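Local coordinates for alpha-amylase (Eisenia fetida, PDB 6M4K), which probably hydrolyses internal alpha-1,4-glucosidic linkages of starch and related glucans, as a calcium-binding family 13 glycoside hydrolase, at residues Val20-Trp25 / Trp382-His386; Glu24-Thr28 / Ser78-Phe84; Cys34-Ala38 / Asn93-Tyr97; Ser71-Asn75 / Phe185-Leu189; Ser345-Pro349 / Val362-Thr366. All blocks are in the same frame, centred on the assembly; numbering follows the deposited sequence. Where two conformers were deposited one is given.

Interaction 1: Val20-Trp25 / Trp382-His386; sequences VHLFEW and WICEH
Trp382 meets Trp25 in a T-shaped pair: the edge of its six-membered ring points at the face of the Trp25 five-membered ring, with the planes at 74° and Trp382 CZ3 3.6 Å from Trp25 CD1. The same rim of Trp382 passes the carbonyl oxygens of Phe23 and Glu24, which lie near its plane. Cys384, disulfide-bonded to Cys377, sets its SG 3.8 Å from Trp25 CZ2, a sulfur-aromatic contact at the ring edge. Its backbone is tied to the same indole by a water that accepts from both Trp25 NE1 (3.2 Å) and Cys384 N (3.0 Å). His386 closes the aromatic cluster. Its CG lies between the backbone N and carbonyl carbon (chi1 67°), which turns the imidazole toward the strand; Leu22 CD2 then sits over one ring face, 3.6 Å from His386 CE1, while Trp25 CZ2 comes to the ring edge. Val20 CG1 packs on His386 CB at 3.8 Å. Replacing Trp25 by an alanine would probably leave the Trp382 edge without its aromatic face and open a gap beside the Cys384 sulfur and the imidazole. Both imidazole nitrogens are engaged, NE2 with Glu33 and ND1 with Ser344. The cluster lies at the C-terminal end of the first barrel strand, 19-22, between helix 27-39, whose Ile30 and Leu37 touch it, and strand 339-344, which closes the TIM barrel.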
# COMPACT_ATOMS: atom_id res chain seq x y z
N VAL A 20 1.78 4.15 5.02
CA VAL A 20 2.93 3.27 4.78
C VAL A 20 2.55 1.85 5.17
O VAL A 20 1.99 1.62 6.25
CB VAL A 20 4.16 3.71 5.59
CG1 VAL A 20 5.33 2.75 5.33
CG2 VAL A 20 4.54 5.13 5.27
N HIS A 21 2.89 0.88 4.32
CA HIS A 21 2.71 -0.52 4.67
C HIS A 21 3.99 -1.02 5.32
O HIS A 21 4.99 -1.23 4.64
CB HIS A 21 2.42 -1.34 3.42
CG HIS A 21 2.11 -2.77 3.70
ND1 HIS A 21 2.11 -3.73 2.71
CD2 HIS A 21 1.75 -3.40 4.84
CE1 HIS A 21 1.78 -4.89 3.24
NE2 HIS A 21 1.55 -4.72 4.53
N LEU A 22 3.96 -1.19 6.65
CA LEU A 22 5.13 -1.70 7.37
C LEU A 22 5.03 -3.23 7.39
O LEU A 22 4.67 -3.87 8.38
CB LEU A 22 5.22 -1.07 8.76
CG LEU A 22 5.47 0.44 8.77
CD1 LEU A 22 5.52 0.96 10.21
CD2 LEU A 22 6.76 0.79 8.05
N PHE A 23 5.37 -3.81 6.24
CA PHE A 23 5.11 -5.22 5.94
C PHE A 23 5.93 -6.12 6.87
O PHE A 23 7.17 -6.04 6.89
CB PHE A 23 5.48 -5.44 4.47
CG PHE A 23 5.38 -6.87 3.99
CD1 PHE A 23 4.21 -7.60 4.12
CD2 PHE A 23 6.46 -7.45 3.34
CE1 PHE A 23 4.11 -8.90 3.62
CE2 PHE A 23 6.37 -8.76 2.84
CZ PHE A 23 5.21 -9.48 2.99
N GLU A 24 5.24 -6.96 7.64
CA GLU A 24 5.84 -7.91 8.58
C GLU A 24 6.59 -7.25 9.73
O GLU A 24 7.29 -7.95 10.49
CB GLU A 24 6.72 -8.97 7.89
CG GLU A 24 5.94 -9.99 7.07
CD GLU A 24 5.43 -11.17 7.89
OE1 GLU A 24 5.47 -11.14 9.14
OE2 GLU A 24 4.99 -12.16 7.27
N TRP A 25 6.45 -5.95 9.94
CA TRP A 25 7.03 -5.34 11.13
C TRP A 25 6.30 -5.83 12.38
O TRP A 25 5.07 -5.98 12.40
CB TRP A 25 6.94 -3.82 11.08
CG TRP A 25 7.90 -3.16 10.12
CD1 TRP A 25 8.24 -3.58 8.85
CD2 TRP A 25 8.62 -1.94 10.34
NE1 TRP A 25 9.13 -2.68 8.29
CE2 TRP A 25 9.39 -1.69 9.19
CE3 TRP A 25 8.70 -1.05 11.42
CZ2 TRP A 25 10.22 -0.57 9.08
CZ3 TRP A 25 9.54 0.05 11.31
CH2 TRP A 25 10.28 0.28 10.15
N TRP A 382 16.31 -4.76 6.25
CA TRP A 382 15.12 -3.92 6.21
C TRP A 382 15.37 -2.77 5.24
O TRP A 382 16.34 -2.01 5.40
CB TRP A 382 14.81 -3.40 7.61
CG TRP A 382 14.54 -4.50 8.59
CD1 TRP A 382 15.45 -5.08 9.46
CD2 TRP A 382 13.30 -5.19 8.79
NE1 TRP A 382 14.83 -6.07 10.18
CE2 TRP A 382 13.51 -6.16 9.80
CE3 TRP A 382 12.01 -5.09 8.22
CZ2 TRP A 382 12.50 -7.00 10.26
CZ3 TRP A 382 11.00 -5.93 8.68
CH2 TRP A 382 11.25 -6.87 9.69
N ILE A 383 14.50 -2.63 4.24
CA ILE A 383 14.71 -1.64 3.19
C ILE A 383 14.30 -0.24 3.65
O ILE A 383 14.98 0.75 3.35
CB ILE A 383 13.96 -2.06 1.91
CG1 ILE A 383 14.37 -3.49 1.50
CG2 ILE A 383 14.19 -1.05 0.78
CD1 ILE A 383 15.88 -3.69 1.26
N CYS A 384 13.17 -0.14 4.35
CA CYS A 384 12.68 1.12 4.92
C CYS A 384 12.53 2.23 3.88
O CYS A 384 13.01 3.35 4.08
CB CYS A 384 13.55 1.58 6.09
SG CYS A 384 13.55 0.46 7.48
N GLU A 385 11.86 1.92 2.77
CA GLU A 385 11.64 2.92 1.71
C GLU A 385 11.06 4.21 2.26
O GLU A 385 11.36 5.30 1.75
CB GLU A 385 10.69 2.36 0.65
CG GLU A 385 11.23 1.21 -0.20
CD GLU A 385 10.86 -0.15 0.34
OE1 GLU A 385 10.98 -0.39 1.56
OE2 GLU A 385 10.43 -0.99 -0.47
N HIS A 386 10.17 4.12 3.25
CA HIS A 386 9.52 5.32 3.77
C HIS A 386 10.51 6.25 4.47
O HIS A 386 10.21 7.44 4.63
CB HIS A 386 8.40 4.92 4.73
CG HIS A 386 8.88 4.28 5.98
ND1 HIS A 386 9.37 2.99 6.01
CD2 HIS A 386 8.98 4.76 7.24
CE1 HIS A 386 9.74 2.70 7.25
NE2 HIS A 386 9.52 3.76 8.01
O HOH W 1 11.08 -1.75 5.87

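Interaction 2: Glu24-Thr28 / Ser78-Phe84; sequences EWKWT and SGSETQF. With SO4 (sulfate ion), chain G.
Lys26 and Ser78 bring their backbones together, CA to CA 4.0 Å, and Trp27 N donates to Ser78 O at 2.9 Å in a nearly straight bond (167°). Ser78 also returns a bond: its OG donates to Trp25 O at 2.8 Å, from above the plane of that carbonyl, and is itself held by Arg66. Ser78 CB sits over the centre of the Trp27 six-membered ring, a CH-pi contact. On the opposite face of the indole comes Phe84, edge-to-face with the planes at 78°, its CD1 3.6 Å from Trp27 CE2. With CG anti to the backbone N (chi1 -176°), the Phe84 ring turns its CD1 edge to the indole, while CB lies by Trp27 NE1 and CD1. The tryptophan is therefore sandwiched between a serine and a phenylalanine edge where two helices of the TIM barrel begin, 27-39 with Lys26 as N-cap and 81-93 with Ser80 as N-cap. Ser80 and Gln83 form a capping box: Gln83 N donates to Ser80 OG, and Ser80 N to Gln83 OE1 at 2.9 Å on a lone pair in the carbonyl plane. Gly79 has backbone angles that call for glycine, and a CB there would run into Trp27 CD1. At the outer rim a sulfate, probably from the crystallisation liquor, takes a bond from Lys26 NZ to its O3 (2.8 Å) and a weak one from Gln83 NE2. Lys26 NZ also makes a salt bridge with Asp374. A water accepts from Thr28 N and donates to Ser78 O at 2.8 Å.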
# COMPACT_ATOMS: atom_id res chain seq x y z
N GLU A 24 5.24 -6.96 7.64
CA GLU A 24 5.84 -7.91 8.58
C GLU A 24 6.59 -7.25 9.73
O GLU A 24 7.29 -7.95 10.49
CB GLU A 24 6.72 -8.97 7.89
CG GLU A 24 5.94 -9.99 7.07
CD GLU A 24 5.43 -11.17 7.89
OE1 GLU A 24 5.47 -11.14 9.14
OE2 GLU A 24 4.99 -12.16 7.27
N TRP A 25 6.45 -5.95 9.94
CA TRP A 25 7.03 -5.34 11.13
C TRP A 25 6.30 -5.83 12.38
O TRP A 25 5.07 -5.98 12.40
CB TRP A 25 6.94 -3.82 11.08
CG TRP A 25 7.90 -3.16 10.12
CD1 TRP A 25 8.24 -3.58 8.85
CD2 TRP A 25 8.62 -1.94 10.34
NE1 TRP A 25 9.13 -2.68 8.29
CE2 TRP A 25 9.39 -1.69 9.19
CE3 TRP A 25 8.70 -1.05 11.42
CZ2 TRP A 25 10.22 -0.57 9.08
CZ3 TRP A 25 9.54 0.05 11.31
CH2 TRP A 25 10.28 0.28 10.15
N LYS A 26 7.08 -6.04 13.45
CA LYS A 26 6.51 -6.35 14.76
C LYS A 26 5.84 -5.13 15.37
O LYS A 26 6.18 -3.98 15.08
CB LYS A 26 7.61 -6.82 15.72
CG LYS A 26 8.21 -8.18 15.39
CD LYS A 26 9.20 -8.64 16.46
CE LYS A 26 10.42 -7.73 16.53
NZ LYS A 26 11.48 -8.36 17.37
N TRP A 27 4.88 -5.39 16.26
CA TRP A 27 4.14 -4.30 16.89
C TRP A 27 5.05 -3.38 17.69
O TRP A 27 4.87 -2.15 17.68
CB TRP A 27 3.02 -4.84 17.78
CG TRP A 27 2.08 -5.82 17.14
CD1 TRP A 27 1.44 -6.84 17.76
CD2 TRP A 27 1.65 -5.87 15.76
NE1 TRP A 27 0.66 -7.53 16.88
CE2 TRP A 27 0.76 -6.96 15.65
CE3 TRP A 27 1.94 -5.13 14.61
CZ2 TRP A 27 0.16 -7.32 14.43
CZ3 TRP A 27 1.35 -5.48 13.41
CH2 TRP A 27 0.46 -6.57 13.34
N THR A 28 6.05 -3.94 18.38
CA THR A 28 6.94 -3.07 19.14
C THR A 28 7.72 -2.14 18.23
O THR A 28 8.00 -1.00 18.61
CB THR A 28 7.90 -3.90 19.98
OG1 THR A 28 8.57 -4.85 19.14
CG2 THR A 28 7.15 -4.62 21.10
N SER A 78 3.65 -10.85 14.46
CA SER A 78 4.12 -9.52 14.85
C SER A 78 4.06 -9.25 16.35
O SER A 78 4.66 -8.27 16.80
CB SER A 78 3.31 -8.44 14.14
OG SER A 78 3.66 -8.33 12.77
N GLY A 79 3.35 -10.08 17.12
CA GLY A 79 3.32 -9.90 18.55
C GLY A 79 1.98 -10.25 19.16
O GLY A 79 1.07 -10.71 18.47
N SER A 80 1.89 -10.06 20.48
CA SER A 80 0.73 -10.46 21.25
C SER A 80 -0.37 -9.41 21.16
O SER A 80 -0.19 -8.30 20.65
CB SER A 80 1.12 -10.61 22.72
OG SER A 80 1.49 -9.34 23.21
N GLU A 81 -1.54 -9.77 21.69
CA GLU A 81 -2.62 -8.80 21.80
C GLU A 81 -2.19 -7.59 22.62
O GLU A 81 -2.49 -6.44 22.26
CB GLU A 81 -3.85 -9.45 22.44
CG GLU A 81 -4.97 -8.47 22.68
CD GLU A 81 -6.14 -9.08 23.42
OE1 GLU A 81 -6.58 -10.19 23.06
OE2 GLU A 81 -6.61 -8.43 24.38
N THR A 82 -1.46 -7.82 23.72
CA THR A 82 -0.97 -6.71 24.53
C THR A 82 -0.07 -5.79 23.71
O THR A 82 -0.20 -4.56 23.78
CB THR A 82 -0.21 -7.26 25.74
OG1 THR A 82 -1.16 -7.79 26.67
CG2 THR A 82 0.61 -6.17 26.42
N GLN A 83 0.83 -6.37 22.92
CA GLN A 83 1.72 -5.54 22.11
C GLN A 83 0.95 -4.81 21.02
O GLN A 83 1.27 -3.65 20.71
CB GLN A 83 2.85 -6.40 21.55
CG GLN A 83 3.80 -6.88 22.63
CD GLN A 83 4.77 -7.92 22.12
OE1 GLN A 83 4.39 -8.84 21.40
NE2 GLN A 83 6.03 -7.79 22.53
N PHE A 84 -0.05 -5.46 20.43
CA PHE A 84 -0.90 -4.81 19.43
C PHE A 84 -1.60 -3.58 20.01
O PHE A 84 -1.60 -2.50 19.42
CB PHE A 84 -1.93 -5.80 18.86
CG PHE A 84 -2.77 -5.22 17.75
CD1 PHE A 84 -2.32 -5.25 16.44
CD2 PHE A 84 -4.00 -4.62 18.02
CE1 PHE A 84 -3.08 -4.69 15.41
CE2 PHE A 84 -4.76 -4.07 17.01
CZ PHE A 84 -4.31 -4.10 15.69
S SO4 G . 9.30 -8.25 20.49
O1 SO4 G . 8.07 -8.94 20.16
O2 SO4 G . 9.26 -6.94 19.85
O3 SO4 G . 10.44 -8.98 19.93
O4 SO4 G . 9.42 -8.11 21.94
O HOH W 2 5.74 -6.86 18.96

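Interaction 3: Cys34-Ala38 / Asn93-Tyr97; sequences CQWLA and NLGVY
Val96 faces helix 27-39 with both methyls, each against a different part of it. CG1, placed anti to the backbone N (chi1 178°), lies alongside the sulfur of Cys34, 3.9 Å from SG, and beyond it approaches Leu37 CB. CG2 turns the other way, onto the helix backbone and the small side chain of Ala38, 3.7 Å from Ala38 CB. It also lies against Cys34 O and Ala38 N, which are bonded to each other within the helix, so both polar atoms already have partners where the methyl covers them. Leu94 comes to the helix two residues earlier in its own chain, its two methyls splitting round Gln35. CD1 rests on the backbone at the Cys34-Gln35 peptide, 3.7 Å from Gln35 N, and CD2 meets the amide of Gln35, 3.5 Å from OE1. Between these two hydrophobic residues Gly95 takes a positive phi in a Schellman motif, ending helix 81-93 and turning the chain into barrel strand 97-102. The bend lets Leu94 and Val96 face the preceding barrel helix together. A disulfide from Cys34 to Cys91 also joins the two helices. The Gln35 side chain folds back at chi2 (63°) and crosses Leu94 at about a right angle. A serine in place of Leu94 would probably uncover the Cys34-Gln35 peptide and leave the Gln35 amide without its apolar support. Ala38 CB lies 3.7 Å from Leu94 O, a carbonyl whose hydrogen-bond partner is Arg16.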
# COMPACT_ATOMS: atom_id res chain seq x y z
N CYS A 34 6.15 5.04 15.01
CA CYS A 34 5.13 6.08 14.93
C CYS A 34 5.68 7.46 15.27
O CYS A 34 5.21 8.45 14.71
CB CYS A 34 3.90 5.70 15.77
SG CYS A 34 2.88 4.50 14.87
N GLN A 35 6.69 7.55 16.14
CA GLN A 35 7.30 8.84 16.42
C GLN A 35 7.98 9.40 15.17
O GLN A 35 7.80 10.57 14.82
CB GLN A 35 8.30 8.74 17.57
CG GLN A 35 8.88 10.09 17.97
CD GLN A 35 7.81 11.04 18.50
OE1 GLN A 35 7.34 10.89 19.63
NE2 GLN A 35 7.42 12.02 17.69
N TRP A 36 8.78 8.56 14.50
CA TRP A 36 9.44 8.98 13.27
C TRP A 36 8.41 9.36 12.21
O TRP A 36 8.55 10.39 11.53
CB TRP A 36 10.36 7.85 12.77
CG TRP A 36 11.26 8.30 11.65
CD1 TRP A 36 12.57 8.72 11.76
CD2 TRP A 36 10.93 8.41 10.26
NE1 TRP A 36 13.06 9.07 10.53
CE2 TRP A 36 12.07 8.90 9.59
CE3 TRP A 36 9.77 8.14 9.52
CZ2 TRP A 36 12.09 9.14 8.21
CZ3 TRP A 36 9.78 8.38 8.15
CH2 TRP A 36 10.94 8.88 7.51
N LEU A 37 7.37 8.54 12.06
CA LEU A 37 6.33 8.81 11.08
C LEU A 37 5.61 10.12 11.37
O LEU A 37 5.35 10.90 10.45
CB LEU A 37 5.34 7.66 11.05
CG LEU A 37 5.91 6.37 10.47
CD1 LEU A 37 5.04 5.18 10.86
CD2 LEU A 37 6.03 6.46 8.96
N ALA A 38 5.28 10.38 12.64
CA ALA A 38 4.65 11.65 13.00
C ALA A 38 5.56 12.83 12.67
O ALA A 38 5.12 13.83 12.11
CB ALA A 38 4.27 11.64 14.48
N ASN A 93 -2.06 8.18 19.89
CA ASN A 93 -1.72 9.37 20.67
C ASN A 93 -0.77 10.29 19.93
O ASN A 93 -0.76 11.50 20.19
CB ASN A 93 -1.12 8.98 22.03
CG ASN A 93 -2.16 8.45 22.99
OD1 ASN A 93 -3.35 8.68 22.81
ND2 ASN A 93 -1.71 7.73 24.02
N LEU A 94 0.04 9.75 19.01
CA LEU A 94 0.92 10.55 18.17
C LEU A 94 0.26 11.03 16.89
O LEU A 94 0.91 11.73 16.11
CB LEU A 94 2.17 9.75 17.81
CG LEU A 94 3.16 9.58 18.96
CD1 LEU A 94 4.13 8.45 18.64
CD2 LEU A 94 3.91 10.88 19.16
N GLY A 95 -1.00 10.67 16.65
CA GLY A 95 -1.66 11.07 15.44
C GLY A 95 -1.23 10.31 14.20
O GLY A 95 -1.27 10.86 13.09
N VAL A 96 -0.81 9.05 14.37
CA VAL A 96 -0.45 8.16 13.27
C VAL A 96 -1.33 6.93 13.43
O VAL A 96 -1.22 6.21 14.43
CB VAL A 96 1.04 7.80 13.29
CG1 VAL A 96 1.35 6.83 12.17
CG2 VAL A 96 1.89 9.06 13.17
N TYR A 97 -2.23 6.71 12.48
CA TYR A 97 -3.30 5.74 12.68
C TYR A 97 -2.96 4.37 12.09
O TYR A 97 -1.99 4.20 11.36
CB TYR A 97 -4.63 6.31 12.17
CG TYR A 97 -4.92 7.62 12.88
CD1 TYR A 97 -4.94 7.68 14.27
CD2 TYR A 97 -5.08 8.80 12.17
CE1 TYR A 97 -5.16 8.86 14.94
CE2 TYR A 97 -5.32 10.00 12.84
CZ TYR A 97 -5.35 10.01 14.22
OH TYR A 97 -5.57 11.21 14.87

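Interaction 4: Ser71-Asn75 / Phe185-Leu189; sequences SYTMN and FANRL
Arg188 and Tyr72 are joined by the polar part of this contact, but Met74 threads through its apolar part and can be followed outward. From its CB, CG stands anti to the carbonyl carbon (chi1 -73°) and passes the end of Arg188, 3.9 Å from NH1, the two side chains sliding past each other in opposite directions. Bends at chi2 and chi3 then fold SD and CE toward the helix. SD lies near the plane of the Phe185 ring at its edge, 3.9 Å from CE1, a Met-aromatic contact. The CE methyl ends against Leu189 in one of the two conformers of that leucine. Phe185 is covered over one face by Tyr72, whose CD1 lies 3.6 Å from Phe185 CG; the two rings are inclined at 36° and meet obliquely. Beside the ring pair, Arg188 grips Tyr72 O end-on, NH1 at 3.0 Å and NH2 at 3.1 Å. The oxygen lies in the guanidinium plane, and both nitrogens come from the same face of the carbonyl, NH2 well above its plane. Glu184 makes a salt bridge with Arg188 NH2, which probably helps fix the guanidinium. On the loop side, Ser71 OG accepts from Thr73 N in an ST turn, while Tyr72 OH bonds Tyr133. The arrangement belongs to the TIM barrel's outer layer: a long loop following strand 44-47 lies against helix 176-192; the Tyr72 side chain is about 12 Å from the bound calcium ion.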
# COMPACT_ATOMS: atom_id res chain seq x y z
N SER A 71 -7.96 -18.26 13.50
CA SER A 71 -9.03 -17.74 14.34
C SER A 71 -8.94 -16.22 14.32
O SER A 71 -8.12 -15.63 13.61
CB SER A 71 -8.95 -18.28 15.77
OG SER A 71 -8.05 -17.52 16.54
N TYR A 72 -9.81 -15.58 15.11
CA TYR A 72 -9.80 -14.12 15.23
C TYR A 72 -9.25 -13.65 16.58
O TYR A 72 -9.45 -12.49 16.95
CB TYR A 72 -11.18 -13.54 14.90
CG TYR A 72 -11.68 -13.99 13.55
CD1 TYR A 72 -11.12 -13.49 12.37
CD2 TYR A 72 -12.69 -14.93 13.43
CE1 TYR A 72 -11.57 -13.91 11.13
CE2 TYR A 72 -13.14 -15.36 12.20
CZ TYR A 72 -12.59 -14.85 11.04
OH TYR A 72 -13.05 -15.28 9.82
N THR A 73 -8.55 -14.52 17.31
CA THR A 73 -7.74 -14.01 18.40
C THR A 73 -6.58 -13.19 17.83
O THR A 73 -6.37 -13.15 16.61
CB THR A 73 -7.22 -15.14 19.30
OG1 THR A 73 -6.19 -15.87 18.62
CG2 THR A 73 -8.37 -16.08 19.67
N MET A 74 -5.84 -12.52 18.70
CA MET A 74 -4.95 -11.44 18.27
C MET A 74 -3.50 -11.67 18.67
O MET A 74 -2.77 -10.74 18.99
CB MET A 74 -5.47 -10.10 18.75
CG MET A 74 -6.71 -9.65 17.97
SD MET A 74 -6.30 -9.24 16.25
CE MET A 74 -5.39 -7.73 16.57
N ASN A 75 -3.04 -12.92 18.60
CA ASN A 75 -1.63 -13.26 18.78
C ASN A 75 -1.10 -13.74 17.43
O ASN A 75 -1.59 -14.74 16.90
CB ASN A 75 -1.51 -14.36 19.82
CG ASN A 75 -0.10 -14.53 20.35
OD1 ASN A 75 0.76 -13.67 20.19
ND2 ASN A 75 0.14 -15.67 21.00
N PHE A 185 -14.98 -9.53 15.00
CA PHE A 185 -13.53 -9.35 14.90
C PHE A 185 -13.19 -7.90 14.56
O PHE A 185 -12.42 -7.25 15.28
CB PHE A 185 -13.03 -10.31 13.81
CG PHE A 185 -11.62 -10.05 13.34
CD1 PHE A 185 -10.56 -10.00 14.23
CD2 PHE A 185 -11.36 -9.90 11.99
CE1 PHE A 185 -9.26 -9.78 13.76
CE2 PHE A 185 -10.08 -9.69 11.52
CZ PHE A 185 -9.02 -9.63 12.41
N ALA A 186 -13.78 -7.37 13.50
CA ALA A 186 -13.50 -6.00 13.11
C ALA A 186 -13.90 -5.02 14.21
O ALA A 186 -13.15 -4.07 14.50
CB ALA A 186 -14.21 -5.67 11.80
N ASN A 187 -15.05 -5.23 14.84
CA ASN A 187 -15.51 -4.31 15.88
C ASN A 187 -14.63 -4.34 17.12
O ASN A 187 -14.48 -3.31 17.79
CB ASN A 187 -16.96 -4.61 16.26
CG ASN A 187 -17.94 -4.00 15.28
OD1 ASN A 187 -17.63 -2.99 14.66
ND2 ASN A 187 -19.12 -4.61 15.14
N ARG A 188 -14.08 -5.50 17.46
CA ARG A 188 -13.17 -5.57 18.59
C ARG A 188 -11.95 -4.70 18.33
O ARG A 188 -11.53 -3.93 19.20
CB ARG A 188 -12.78 -7.03 18.84
CG ARG A 188 -11.84 -7.27 20.02
CD ARG A 188 -11.86 -8.75 20.50
NE ARG A 188 -12.37 -9.66 19.48
CZ ARG A 188 -11.61 -10.49 18.78
NH1 ARG A 188 -10.31 -10.55 19.00
NH2 ARG A 188 -12.16 -11.27 17.85
N LEU A 189 -11.43 -4.76 17.11
CA LEU A 189 -10.26 -3.97 16.77
C LEU A 189 -10.60 -2.48 16.71
O LEU A 189 -9.82 -1.65 17.20
CB LEU A 189 -9.63 -4.48 15.47
CG LEU A 189 -8.65 -5.65 15.63
CD1 LEU A 189 -9.23 -6.83 16.42
CD2 LEU A 189 -8.18 -6.11 14.26

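Interaction 5: Ser345-Pro349 / Val362-Thr366; sequences SYNWP and VGPPT
Tyr346 lays its ring against the Gly363-Pro364 backbone, joining the loop that leaves strand 339-344, the last strand of the TIM barrel, to the loop after strand 356-357. Pro364 CA sits over the ring centre, 3.5 Å from the centroid and 9° off the normal, a CH-pi contact, and Pro364 CB reaches Tyr346 CE2. At the base of the side chain Pro365 CD packs on Tyr346 CB at 3.5 Å. The phenol end is fixed as well: OH donates to Val362 O at 2.8 Å, in the carbonyl plane and on a lone pair, with that oxygen near the ring plane. Contacts at its base, face and hydroxyl thus leave the ring little freedom to turn. Its CG stands between the backbone N and the carbonyl carbon (chi1 61°), an orientation that swings the ring toward the proline pair. Further along, Val362 CG1 meets Trp348 CB at 4.1 Å and also touches Pro349 CD. Outside this shell, the Phe23 ring meets that of Tyr346 with planes about 5° apart, and Trp63 and Arg306 touch the tyrosine too. Asp357 takes the indole N-H of Trp348, and the backbone of Asn347 bonds to that of Glu381. A water bridges the two segments beside the ring, lying 2.8 Å from both Asn347 O and Gly363 O.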
# COMPACT_ATOMS: atom_id res chain seq x y z
N SER A 345 9.60 -2.44 2.77
CA SER A 345 9.92 -3.83 2.46
C SER A 345 11.07 -4.38 3.30
O SER A 345 11.82 -3.64 3.95
CB SER A 345 10.36 -3.95 1.00
OG SER A 345 9.42 -3.33 0.14
N TYR A 346 11.21 -5.70 3.22
CA TYR A 346 12.43 -6.36 3.65
C TYR A 346 13.11 -7.02 2.45
O TYR A 346 12.48 -7.35 1.45
CB TYR A 346 12.17 -7.37 4.77
CG TYR A 346 11.22 -8.52 4.45
CD1 TYR A 346 11.67 -9.61 3.71
CD2 TYR A 346 9.91 -8.53 4.91
CE1 TYR A 346 10.83 -10.67 3.44
CE2 TYR A 346 9.06 -9.59 4.64
CZ TYR A 346 9.53 -10.67 3.91
OH TYR A 346 8.70 -11.73 3.66
N ASN A 347 14.42 -7.23 2.58
CA ASN A 347 15.20 -7.91 1.56
C ASN A 347 15.03 -9.41 1.68
O ASN A 347 14.81 -9.96 2.76
CB ASN A 347 16.67 -7.53 1.73
CG ASN A 347 17.48 -7.70 0.46
OD1 ASN A 347 16.95 -8.03 -0.60
ND2 ASN A 347 18.78 -7.45 0.56
N TRP A 348 15.14 -10.09 0.55
CA TRP A 348 15.09 -11.54 0.52
C TRP A 348 15.85 -12.00 -0.70
O TRP A 348 16.12 -11.20 -1.60
CB TRP A 348 13.64 -12.07 0.52
CG TRP A 348 12.96 -12.07 -0.83
CD1 TRP A 348 12.85 -13.13 -1.70
CD2 TRP A 348 12.29 -10.96 -1.46
NE1 TRP A 348 12.15 -12.74 -2.83
CE2 TRP A 348 11.80 -11.42 -2.71
CE3 TRP A 348 12.05 -9.63 -1.09
CZ2 TRP A 348 11.10 -10.60 -3.58
CZ3 TRP A 348 11.33 -8.82 -1.97
CH2 TRP A 348 10.88 -9.31 -3.19
N PRO A 349 16.28 -13.31 -0.75
CA PRO A 349 17.11 -13.75 -1.89
C PRO A 349 16.30 -14.00 -3.15
O PRO A 349 16.13 -15.14 -3.62
CB PRO A 349 17.77 -15.02 -1.34
CG PRO A 349 16.72 -15.58 -0.43
CD PRO A 349 16.11 -14.38 0.25
N VAL A 362 10.01 -16.46 1.08
CA VAL A 362 10.84 -16.18 2.25
C VAL A 362 10.19 -15.10 3.10
O VAL A 362 9.77 -14.05 2.58
CB VAL A 362 12.26 -15.83 1.81
CG1 VAL A 362 13.07 -15.31 2.99
CG2 VAL A 362 12.95 -17.06 1.19
N GLY A 363 10.10 -15.36 4.40
CA GLY A 363 9.54 -14.43 5.35
C GLY A 363 10.51 -13.33 5.76
O GLY A 363 11.61 -13.19 5.21
N PRO A 364 10.10 -12.52 6.73
CA PRO A 364 10.90 -11.37 7.14
C PRO A 364 12.20 -11.79 7.79
O PRO A 364 12.40 -12.97 8.13
CB PRO A 364 9.98 -10.67 8.16
CG PRO A 364 9.14 -11.76 8.69
CD PRO A 364 8.87 -12.65 7.53
N PRO A 365 13.11 -10.83 7.97
CA PRO A 365 14.37 -11.11 8.68
C PRO A 365 14.12 -11.80 10.01
O PRO A 365 13.30 -11.37 10.82
CB PRO A 365 14.98 -9.72 8.87
CG PRO A 365 14.47 -8.93 7.68
CD PRO A 365 13.05 -9.43 7.50
N THR A 366 14.82 -12.91 10.21
CA THR A 366 14.52 -13.81 11.30
C THR A 366 15.80 -14.47 11.78
O THR A 366 16.74 -14.68 11.00
CB THR A 366 13.51 -14.89 10.85
OG1 THR A 366 13.16 -15.73 11.95
CG2 THR A 366 14.08 -15.75 9.72
O HOH W 3 14.02 -11.80 4.76

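All five contacts belong to the TIM-barrel catalytic region. Interaction 1 is the most central and wholly buried; it shares Glu24 and Trp25 with interaction 2, which opens outward to water and sulfate. Interactions 2 and 3 use helix 27-39 at different heights without touching: near its start the contact is aromatic and hydrogen-bonded, further along mainly apolar, without hydrogen bonds between the segments. Interaction 4, on the outer layer, adds an arginine grip and meets interaction 2 where Met74 CE packs on Phe84. Interaction 5 joins loops and touches interaction 1 through Phe23 with Tyr346 and Trp382 with Pro365, and through the Ser345-Ile383 backbone.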